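Local coordinates for protein acetyltransferase (Agrobacterium tumefaciens, PDB 2DXQ) that is a putative GNAT-family acetyltransferase that probably transfers an acetyl group from acetyl-coenzyme A to an acceptor, at residues A66-V71 against P80-E85. Numbering follows the deposited sequence.
Sequences ATLLIV and PYAFIE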
loop_
_atom_site.group_PDB
_atom_site.type_symbol
_atom_site.label_atom_id
_atom_site.label_comp_id
_atom_site.label_asym_id
_atom_site.label_seq_id
_atom_site.Cartn_x
_atom_site.Cartn_y
_atom_site.Cartn_z
ATOM N N ALA A 66 0.330 -3.950 13.697
ATOM C CA ALA A 66 0.173 -3.139 12.482
ATOM C C ALA A 66 1.274 -3.579 11.534
ATOM O O ALA A 66 2.398 -3.869 11.975
ATOM C CB ALA A 66 0.328 -1.666 12.809
ATOM N N THR A 67 0.968 -3.586 10.237
ATOM C CA THR A 67 1.958 -3.967 9.236
ATOM C C THR A 67 2.372 -2.729 8.450
ATOM O O THR A 67 1.522 -1.981 7.959
ATOM C CB THR A 67 1.387 -5.029 8.284
ATOM O OG1 THR A 67 0.993 -6.191 9.040
ATOM C CG2 THR A 67 2.413 -5.402 7.178
ATOM N N LEU A 68 3.682 -2.532 8.338
ATOM C CA LEU A 68 4.238 -1.414 7.598
ATOM C C LEU A 68 4.738 -1.909 6.253
ATOM O O LEU A 68 5.449 -2.912 6.186
ATOM C CB LEU A 68 5.401 -0.794 8.373
ATOM C CG LEU A 68 6.154 0.351 7.703
ATOM C CD1 LEU A 68 5.239 1.569 7.457
ATOM C CD2 LEU A 68 7.345 0.716 8.607
ATOM N N LEU A 69 4.381 -1.184 5.196
ATOM C CA LEU A 69 4.840 -1.511 3.843
ATOM C C LEU A 69 5.586 -0.295 3.310
ATOM O O LEU A 69 4.987 0.745 3.054
ATOM C CB LEU A 69 3.651 -1.836 2.929
ATOM C CG LEU A 69 2.582 -2.796 3.473
ATOM C CD1 LEU A 69 1.361 -2.805 2.562
ATOM C CD2 LEU A 69 3.168 -4.206 3.613
ATOM N N ILE A 70 6.896 -0.419 3.161
ATOM C CA ILE A 70 7.714 0.678 2.627
ATOM C C ILE A 70 8.004 0.361 1.169
ATOM O O ILE A 70 8.423 -0.757 0.846
ATOM C CB ILE A 70 9.043 0.856 3.403
ATOM C CG1 ILE A 70 8.760 1.263 4.859
ATOM C CG2 ILE A 70 9.918 1.923 2.717
ATOM C CD1 ILE A 70 10.010 1.198 5.794
ATOM N N VAL A 71 7.780 1.349 0.306
ATOM C CA VAL A 71 7.757 1.124 -1.151
ATOM C C VAL A 71 8.780 2.031 -1.842
ATOM O O VAL A 71 8.753 3.241 -1.639
ATOM C CB VAL A 71 6.352 1.439 -1.732
ATOM C CG1 VAL A 71 6.264 0.980 -3.205
ATOM C CG2 VAL A 71 5.229 0.781 -0.900
ATOM N N PRO A 80 10.907 7.092 -0.759
ATOM C CA PRO A 80 9.905 6.033 -0.662
ATOM C C PRO A 80 8.617 6.555 -0.019
ATOM O O PRO A 80 8.586 7.657 0.541
ATOM C CB PRO A 80 10.593 4.973 0.216
ATOM C CG PRO A 80 11.550 5.779 1.072
ATOM C CD PRO A 80 12.050 6.854 0.145
ATOM N N TYR A 81 7.542 5.786 -0.135
ATOM C CA TYR A 81 6.342 6.097 0.629
ATOM C C TYR A 81 5.906 4.814 1.311
ATOM O O TYR A 81 6.411 3.721 1.006
ATOM C CB TYR A 81 5.219 6.677 -0.255
ATOM C CG TYR A 81 4.892 5.793 -1.427
ATOM C CD1 TYR A 81 5.502 6.004 -2.664
ATOM C CD2 TYR A 81 3.975 4.753 -1.304
ATOM C CE1 TYR A 81 5.228 5.178 -3.748
ATOM C CE2 TYR A 81 3.696 3.909 -2.379
ATOM C CZ TYR A 81 4.326 4.133 -3.599
ATOM O OH TYR A 81 4.032 3.323 -4.666
ATOM N N ALA A 82 4.948 4.920 2.222
ATOM C CA ALA A 82 4.565 3.742 2.980
ATOM C C ALA A 82 3.066 3.648 3.149
ATOM O O ALA A 82 2.370 4.667 3.117
ATOM C CB ALA A 82 5.234 3.762 4.351
ATOM N N PHE A 83 2.586 2.419 3.331
ATOM C CA PHE A 83 1.220 2.167 3.791
ATOM C C PHE A 83 1.278 1.453 5.128
ATOM O O PHE A 83 2.239 0.711 5.421
ATOM C CB PHE A 83 0.497 1.224 2.842
ATOM C CG PHE A 83 0.270 1.785 1.471
ATOM C CD1 PHE A 83 -0.848 2.557 1.208
ATOM C CD2 PHE A 83 1.166 1.514 0.449
ATOM C CE1 PHE A 83 -1.067 3.076 -0.070
ATOM C CE2 PHE A 83 0.950 2.012 -0.840
ATOM C CZ PHE A 83 -0.171 2.793 -1.096
ATOM N N ILE A 84 0.226 1.626 5.913
ATOM C CA ILE A 84 0.039 0.804 7.117
ATOM C C ILE A 84 -1.243 -0.002 6.983
ATOM O O ILE A 84 -2.293 0.547 6.608
ATOM C CB ILE A 84 0.063 1.660 8.404
ATOM C CG1 ILE A 84 1.489 2.189 8.634
ATOM C CG2 ILE A 84 -0.392 0.834 9.625
ATOM C CD1 ILE A 84 1.599 3.151 9.809
ATOM N N GLU A 85 -1.149 -1.303 7.254
ATOM C CA GLU A 85 -2.271 -2.211 7.041
ATOM C C GLU A 85 -2.487 -3.159 8.211
ATOM O O GLU A 85 -1.627 -3.307 9.074
ATOM C CB GLU A 85 -2.047 -3.036 5.765
ATOM C CG GLU A 85 -2.682 -2.396 4.509
ATOM C CD GLU A 85 -4.196 -2.349 4.600
ATOM O OE1 GLU A 85 -4.763 -3.013 5.502
ATOM O OE2 GLU A 85 -4.827 -1.630 3.794
#
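T67, L69 and V71 face E85, F83 and Y81 as antiparallel hydrogen-bonded pairs, each joined by two backbone bonds, while L68–I84 and I70–A82 form the non-hydrogen-bonded pairs between them. The strand axes come within 4.7 Å at 161°. At the V71 end, the bond from Y81 N to V71 O is the longest of the six, 3.2 Å. At A82 the chains draw close, A82 CA lying 4.4 Å from I70 CA, and the small side chain of A82 suits this place, its CB meeting L68 CD1 at 3.8 Å. With chi1 at 177° the L68 side chain leans so that its CD1 reaches both A82 CB and I84 CG1. On the other face, V71 sets CB over one face of the Y81 ring, 4.0 Å from the centroid, a CH-pi contact. Beta-branching places both V71 methyls near this ring: CG1 by CZ and OH, CG2 by CE2. L69 CD1 packs on F83 CB at 4.1 Å. The pair lies inside the mixed GNAT sheet, between strands 51-58 and 117-122. Helix 98-112 covers the L68–I84 face; on the L69–F83 face the second subunit packs, its F83 stacking on F83 of this chain.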